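Local coordinates for esterase family protein (Staphylococcus aureus, PDB 7L0A) that probably hydrolyses S-formylglutathione to formate and glutathione, as a serine esterase of the esterase D family, at residues 244-247 and 248-252; 66-69 and 70-74. All coordinates share one frame; numbering follows the deposited sequence.

Interaction 1. Residues 244-247 and 248-252; sequences YAYW and DQAIK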
ATOM      1  N   TYR B 244      -8.660 -21.597  12.158  1.00 14.94           N
ATOM      2  CA  TYR B 244      -7.502 -21.262  11.341  1.00 16.61           C
ATOM      3  C   TYR B 244      -6.463 -22.363  11.318  1.00 13.84           C
ATOM      4  O   TYR B 244      -5.576 -22.367  10.449  1.00 19.00           O
ATOM      5  CB  TYR B 244      -6.898 -19.956  11.828  1.00 16.87           C
ATOM      6  CG  TYR B 244      -7.552 -18.750  11.225  1.00 15.92           C
ATOM      7  CD1 TYR B 244      -7.215 -18.341   9.935  1.00 14.78           C
ATOM      8  CD2 TYR B 244      -8.499 -18.009  11.919  1.00 16.32           C
ATOM      9  CE1 TYR B 244      -7.809 -17.234   9.350  1.00 14.72           C
ATOM     10  CE2 TYR B 244      -9.109 -16.886  11.331  1.00 13.89           C
ATOM     11  CZ  TYR B 244      -8.748 -16.503  10.082  1.00 13.70           C
ATOM     12  OH  TYR B 244      -9.305 -15.397   9.505  1.00 17.20           O
ATOM     13  N   ALA B 245      -6.528 -23.320  12.237  1.00 17.89           N
ATOM     14  CA  ALA B 245      -5.689 -24.504  12.061  1.00 16.76           C
ATOM     15  C   ALA B 245      -6.045 -25.211  10.759  1.00 17.89           C
ATOM     16  O   ALA B 245      -5.163 -25.667  10.018  1.00 21.41           O
ATOM     17  CB  ALA B 245      -5.853 -25.438  13.249  1.00 16.71           C
ATOM     18  N   TYR B 246      -7.342 -25.276  10.433  1.00 16.92           N
ATOM     19  CA  TYR B 246      -7.744 -25.821   9.147  1.00 20.22           C
ATOM     20  C   TYR B 246      -7.496 -24.832   8.008  1.00 16.08           C
ATOM     21  O   TYR B 246      -6.942 -25.214   6.972  1.00 17.80           O
ATOM     22  CB  TYR B 246      -9.233 -26.239   9.176  1.00 15.90           C
ATOM     23  CG  TYR B 246      -9.691 -26.780   7.846  1.00 19.34           C
ATOM     24  CD1 TYR B 246      -9.316 -28.043   7.425  1.00 21.73           C
ATOM     25  CD2 TYR B 246     -10.512 -26.022   6.992  1.00 18.77           C
ATOM     26  CE1 TYR B 246      -9.722 -28.542   6.198  1.00 27.23           C
ATOM     27  CE2 TYR B 246     -10.890 -26.511   5.773  1.00 22.08           C
ATOM     28  CZ  TYR B 246     -10.500 -27.771   5.385  1.00 25.41           C
ATOM     29  OH  TYR B 246     -10.871 -28.283   4.162  1.00 31.41           O
ATOM     30  N   TRP B 247      -7.889 -23.551   8.162  1.00 15.66           N
ATOM     31  CA  TRP B 247      -7.718 -22.627   7.044  1.00 16.55           C
ATOM     32  C   TRP B 247      -6.244 -22.390   6.703  1.00 14.74           C
ATOM     33  O   TRP B 247      -5.937 -22.121   5.539  1.00 15.55           O
ATOM     34  CB  TRP B 247      -8.453 -21.287   7.302  1.00 17.84           C
ATOM     35  CG  TRP B 247      -9.940 -21.558   7.488  1.00 14.44           C
ATOM     36  CD1 TRP B 247     -10.681 -22.427   6.777  1.00 19.53           C
ATOM     37  CD2 TRP B 247     -10.792 -21.032   8.510  1.00 13.92           C
ATOM     38  NE1 TRP B 247     -11.963 -22.476   7.279  1.00 18.01           N
ATOM     39  CE2 TRP B 247     -12.063 -21.610   8.327  1.00 15.94           C
ATOM     40  CE3 TRP B 247     -10.622 -20.104   9.534  1.00 15.92           C
ATOM     41  CZ2 TRP B 247     -13.131 -21.324   9.153  1.00 18.98           C
ATOM     42  CZ3 TRP B 247     -11.664 -19.822  10.354  1.00 14.93           C
ATOM     43  CH2 TRP B 247     -12.936 -20.419  10.150  1.00 18.25           C
ATOM     44  N   ASP B 248      -5.310 -22.583   7.658  1.00 16.11           N
ATOM     45  CA  ASP B 248      -3.895 -22.489   7.298  1.00 16.37           C
ATOM     46  C   ASP B 248      -3.512 -23.591   6.310  1.00 14.05           C
ATOM     47  O   ASP B 248      -2.899 -23.326   5.265  1.00 17.09           O
ATOM     48  CB  ASP B 248      -3.049 -22.575   8.566  1.00 13.98           C
ATOM     49  CG  ASP B 248      -1.563 -22.504   8.301  1.00 15.28           C
ATOM     50  OD1 ASP B 248      -1.094 -21.705   7.474  1.00 15.20           O
ATOM     51  OD2 ASP B 248      -0.819 -23.264   8.975  1.00 18.36           O
ATOM     52  N   GLN B 249      -3.900 -24.827   6.616  1.00 16.62           N
ATOM     53  CA  GLN B 249      -3.636 -25.953   5.730  1.00 15.98           C
ATOM     54  C   GLN B 249      -4.344 -25.809   4.395  1.00 16.51           C
ATOM     55  O   GLN B 249      -3.776 -26.116   3.335  1.00 20.62           O
ATOM     56  CB  GLN B 249      -4.107 -27.253   6.386  1.00 20.53           C
ATOM     57  CG  GLN B 249      -3.445 -27.610   7.695  1.00 48.56           C
ATOM     58  CD  GLN B 249      -4.105 -28.817   8.356  1.00 60.78           C
ATOM     59  OE1 GLN B 249      -4.701 -28.701   9.428  1.00 58.84           O
ATOM     60  NE2 GLN B 249      -4.010 -29.975   7.710  1.00 60.35           N
ATOM     61  N   ALA B 250      -5.609 -25.375   4.437  1.00 15.87           N
ATOM     62  CA  ALA B 250      -6.423 -25.288   3.236  1.00 17.24           C
ATOM     63  C   ALA B 250      -5.930 -24.189   2.307  1.00 15.73           C
ATOM     64  O   ALA B 250      -5.913 -24.366   1.085  1.00 18.74           O
ATOM     65  CB  ALA B 250      -7.890 -25.055   3.611  1.00 18.52           C
ATOM     66  N   ILE B 251      -5.516 -23.045   2.861  1.00 15.99           N
ATOM     67  CA  ILE B 251      -5.061 -21.964   1.989  1.00 17.48           C
ATOM     68  C   ILE B 251      -3.702 -22.281   1.394  1.00 17.62           C
ATOM     69  O   ILE B 251      -3.408 -21.852   0.263  1.00 17.36           O
ATOM     70  CB  ILE B 251      -5.082 -20.621   2.731  1.00 16.72           C
ATOM     71  CG1 ILE B 251      -5.118 -19.422   1.773  1.00 18.90           C
ATOM     72  CG2 ILE B 251      -3.928 -20.446   3.682  1.00 16.38           C
ATOM     73  CD1 ILE B 251      -6.436 -19.309   0.971  1.00 24.54           C
ATOM     74  N   LYS B 252      -2.864 -23.053   2.098  1.00 15.60           N
ATOM     75  CA  LYS B 252      -1.633 -23.509   1.468  1.00 15.06           C
ATOM     76  C   LYS B 252      -1.932 -24.364   0.243  1.00 19.28           C
ATOM     77  O   LYS B 252      -1.348 -24.165  -0.827  1.00 18.82           O
ATOM     78  CB  LYS B 252      -0.778 -24.276   2.476  1.00 21.13           C
ATOM     79  CG  LYS B 252       0.525 -24.861   1.926  1.00 24.42           C
ATOM     80  CD  LYS B 252       1.177 -25.749   2.984  1.00 25.79           C
ATOM     81  CE  LYS B 252       2.339 -26.560   2.425  1.00 39.20           C
ATOM     82  NZ  LYS B 252       3.432 -25.672   1.963  1.00 43.53           N
TER
HETATM   83  O   HOH W   1      -2.463 -25.874  10.389  1.00 33.04           O
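Y246 and A250, one helical turn apart, meet with the methyl CB of A250 over one face of the phenol ring, 4.0 Å from CE2. Y246 takes up CG anti to its own nitrogen (chi1 179°), which sends the ring down the helix to where the small alanine leaves room for it. M208 of strand 204-210 touches both side chains, so this side of helix 244-259 faces the sheet.

W247 builds on the same turn. Its indole edge points at the face of Y244, with CE3 3.6 Å above the ring centre, while NE1 lies in the plane of the Y246 ring, at its edge. That nitrogen is hydrogen-bonded to S153 OG, and the indole also stacks on H128 and meets H242, the predicted catalytic histidine, edge-to-face.

Backbone bonds run beneath these rings: A250 N gives its hydrogen to Y246 O at 2.9 Å, and I251 N gives its own to W247 O at 2.9 Å. D248 N donates to Y244 O at 2.8 Å.

On the wetter side a water donates to A245 O at 2.7 Å and, weakly, to D248 OD2. The other carboxylate oxygen, OD1, is hydrogen-bonded to Y72 OH and S68 N. It thereby meets the start of helix 69-75, whose dipole would probably favour the negative charge. Aromatic packing thus builds the inner side of this first turn beside the predicted triad, while one carboxylate divides its oxygens between water and protein.

Interaction 2. Residues 66-69 and 70-74; sequences YTSI and ERYAN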
ATOM      1  N   TYR B  66      -2.757 -15.727  11.887  1.00 12.39           N
ATOM      2  CA  TYR B  66      -3.157 -17.074  12.269  1.00 15.55           C
ATOM      3  C   TYR B  66      -2.824 -18.130  11.229  1.00 16.07           C
ATOM      4  O   TYR B  66      -3.164 -19.310  11.437  1.00 16.44           O
ATOM      5  CB  TYR B  66      -4.686 -17.068  12.608  1.00 14.27           C
ATOM      6  CG  TYR B  66      -4.881 -16.484  13.996  1.00 16.01           C
ATOM      7  CD1 TYR B  66      -4.813 -15.123  14.215  1.00 17.26           C
ATOM      8  CD2 TYR B  66      -4.971 -17.304  15.107  1.00 18.40           C
ATOM      9  CE1 TYR B  66      -4.853 -14.590  15.498  1.00 17.02           C
ATOM     10  CE2 TYR B  66      -5.038 -16.780  16.394  1.00 19.75           C
ATOM     11  CZ  TYR B  66      -4.962 -15.428  16.581  1.00 16.68           C
ATOM     12  OH  TYR B  66      -4.963 -14.893  17.865  1.00 17.88           O
ATOM     13  N   THR B  67      -2.192 -17.745  10.115  1.00 14.94           N
ATOM     14  CA  THR B  67      -1.718 -18.691   9.107  1.00 14.16           C
ATOM     15  C   THR B  67      -0.329 -18.251   8.684  1.00 13.06           C
ATOM     16  O   THR B  67       0.144 -17.178   9.071  1.00 14.60           O
ATOM     17  CB  THR B  67      -2.627 -18.772   7.866  1.00 14.18           C
ATOM     18  OG1 THR B  67      -2.392 -17.643   7.019  1.00 13.91           O
ATOM     19  CG2 THR B  67      -4.091 -18.824   8.233  1.00 14.11           C
ATOM     20  N   SER B  68       0.317 -19.060   7.847  1.00 13.04           N
ATOM     21  CA  SER B  68       1.544 -18.646   7.179  1.00 14.19           C
ATOM     22  C   SER B  68       1.293 -18.256   5.730  1.00 15.74           C
ATOM     23  O   SER B  68       2.135 -18.500   4.871  1.00 15.64           O
ATOM     24  CB  SER B  68       2.597 -19.750   7.268  1.00 15.35           C
ATOM     25  OG  SER B  68       3.016 -19.996   8.595  1.00 16.54           O
ATOM     26  N   ILE B  69       0.148 -17.625   5.425  1.00 15.59           N
ATOM     27  CA  ILE B  69      -0.177 -17.345   4.035  1.00 16.17           C
ATOM     28  C   ILE B  69       0.928 -16.587   3.305  1.00 17.13           C
ATOM     29  O   ILE B  69       1.200 -16.858   2.133  1.00 15.89           O
ATOM     30  CB  ILE B  69      -1.522 -16.606   3.942  1.00 14.34           C
ATOM     31  CG1 ILE B  69      -1.940 -16.481   2.466  1.00 18.75           C
ATOM     32  CG2 ILE B  69      -1.507 -15.289   4.611  1.00 14.01           C
ATOM     33  CD1 ILE B  69      -3.230 -15.776   2.281  1.00 26.72           C
ATOM     34  N   GLU B  70       1.583 -15.632   3.957  1.00 14.44           N
ATOM     35  CA  GLU B  70       2.610 -14.882   3.242  1.00 16.24           C
ATOM     36  C   GLU B  70       3.741 -15.798   2.763  1.00 15.58           C
ATOM     37  O   GLU B  70       4.277 -15.624   1.659  1.00 16.45           O
ATOM     38  CB  GLU B  70       3.179 -13.744   4.086  1.00 15.96           C
ATOM     39  CG  GLU B  70       4.215 -12.967   3.273  1.00 18.78           C
ATOM     40  CD  GLU B  70       4.767 -11.721   3.955  1.00 17.72           C
ATOM     41  OE1 GLU B  70       4.084 -11.196   4.863  1.00 18.00           O
ATOM     42  OE2 GLU B  70       5.852 -11.262   3.563  1.00 17.88           O
ATOM     43  N   ARG B  71       4.129 -16.772   3.588  1.00 15.76           N
ATOM     44  CA  ARG B  71       5.157 -17.730   3.194  1.00 15.13           C
ATOM     45  C   ARG B  71       4.714 -18.535   1.972  1.00 17.38           C
ATOM     46  O   ARG B  71       5.521 -18.796   1.070  1.00 16.84           O
ATOM     47  CB  ARG B  71       5.488 -18.630   4.399  1.00 13.49           C
ATOM     48  CG  ARG B  71       6.543 -19.663   4.140  1.00 16.92           C
ATOM     49  CD  ARG B  71       7.184 -20.134   5.418  1.00 17.45           C
ATOM     50  NE  ARG B  71       6.247 -20.586   6.444  1.00 15.54           N
ATOM     51  CZ  ARG B  71       5.693 -21.794   6.503  1.00 15.86           C
ATOM     52  NH1 ARG B  71       5.946 -22.692   5.571  1.00 19.76           N
ATOM     53  NH2 ARG B  71       4.869 -22.102   7.496  1.00 19.60           N
ATOM     54  N   TYR B  72       3.442 -18.935   1.926  1.00 15.53           N
ATOM     55  CA  TYR B  72       2.952 -19.689   0.781  1.00 15.27           C
ATOM     56  C   TYR B  72       2.929 -18.820  -0.470  1.00 15.22           C
ATOM     57  O   TYR B  72       3.339 -19.256  -1.567  1.00 16.34           O
ATOM     58  CB  TYR B  72       1.567 -20.245   1.076  1.00 16.10           C
ATOM     59  CG  TYR B  72       1.390 -20.930   2.421  1.00 14.54           C
ATOM     60  CD1 TYR B  72       2.422 -21.646   3.024  1.00 15.83           C
ATOM     61  CD2 TYR B  72       0.172 -20.840   3.103  1.00 16.30           C
ATOM     62  CE1 TYR B  72       2.267 -22.246   4.255  1.00 14.41           C
ATOM     63  CE2 TYR B  72       0.003 -21.445   4.327  1.00 15.71           C
ATOM     64  CZ  TYR B  72       1.048 -22.152   4.904  1.00 17.88           C
ATOM     65  OH  TYR B  72       0.880 -22.766   6.123  1.00 18.76           O
ATOM     66  N   ALA B  73       2.423 -17.583  -0.322  1.00 14.84           N
ATOM     67  CA  ALA B  73       2.366 -16.642  -1.427  1.00 15.86           C
ATOM     68  C   ALA B  73       3.750 -16.305  -1.953  1.00 18.02           C
ATOM     69  O   ALA B  73       3.950 -16.179  -3.160  1.00 19.45           O
ATOM     70  CB  ALA B  73       1.594 -15.389  -0.986  1.00 16.71           C
ATOM     71  N   ASN B  74       4.721 -16.172  -1.061  1.00 17.28           N
ATOM     72  CA  ASN B  74       6.082 -15.851  -1.485  1.00 18.59           C
ATOM     73  C   ASN B  74       6.664 -16.953  -2.357  1.00 19.65           C
ATOM     74  O   ASN B  74       7.321 -16.684  -3.369  1.00 27.27           O
ATOM     75  CB  ASN B  74       6.938 -15.611  -0.236  1.00 17.58           C
ATOM     76  CG  ASN B  74       8.276 -15.017  -0.559  1.00 24.61           C
ATOM     77  OD1 ASN B  74       8.396 -14.138  -1.418  1.00 24.36           O
ATOM     78  ND2 ASN B  74       9.289 -15.454   0.147  1.00 31.33           N
TER
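I69 O receives the amide hydrogen of A73 at 2.8 Å, in a bond that is nearly straight at the hydrogen (172°). The preceding carbonyl is used in two ways. S68 O accepts the longer bond from Y72 N, 3.3 Å, and it also sits 3.4 Å above the centre of the Y72 ring. The ring reaches that place because its CG lies beside the backbone nitrogen (chi1 -47°), folding the phenol back over the start of the helix.

S68 is the N-cap of helix 69-75, yet its hydroxyl makes no capping bond. Just ahead of it T67 forms an ST turn, OG1 accepting from I69 N at 3.0 Å, so a threonine hydroxyl takes one of the first amide hydrogens of the helix and also bonds to Y63 O of the preceding helix.

R71 bends at its third torsion (52°), and Y72 CE1 lies 3.7 Å above its guanidinium plane, offset toward the rim of the group, with the two planes steeply inclined. R71 NH2 lies 3.0 Å from S68 OG. A73 is buried and rests on I30 of strand 24-32.

How the interactions relate
Interactions 1 and 2 each lie in the first turns of a helix, 244-259 and 69-75, and the two helices pack together, the contact centres being 10 Å apart. Both are partly buried. Interaction 1 lies beside the predicted catalytic residues and is dominated by aromatic side chains on its inner face; interaction 2 is away from them and mixes a carbonyl, a guanidinium group and one ring. What joins them is D248 OD1, hydrogen-bonded to Y72 OH at 2.6 Å and S68 N at 3.0 Å; it also packs on T67 CB, as K252 CB does on the Y72 ring. Each keeps a buried side, against strand 204-210 for interaction 1 and strand 24-32 for interaction 2.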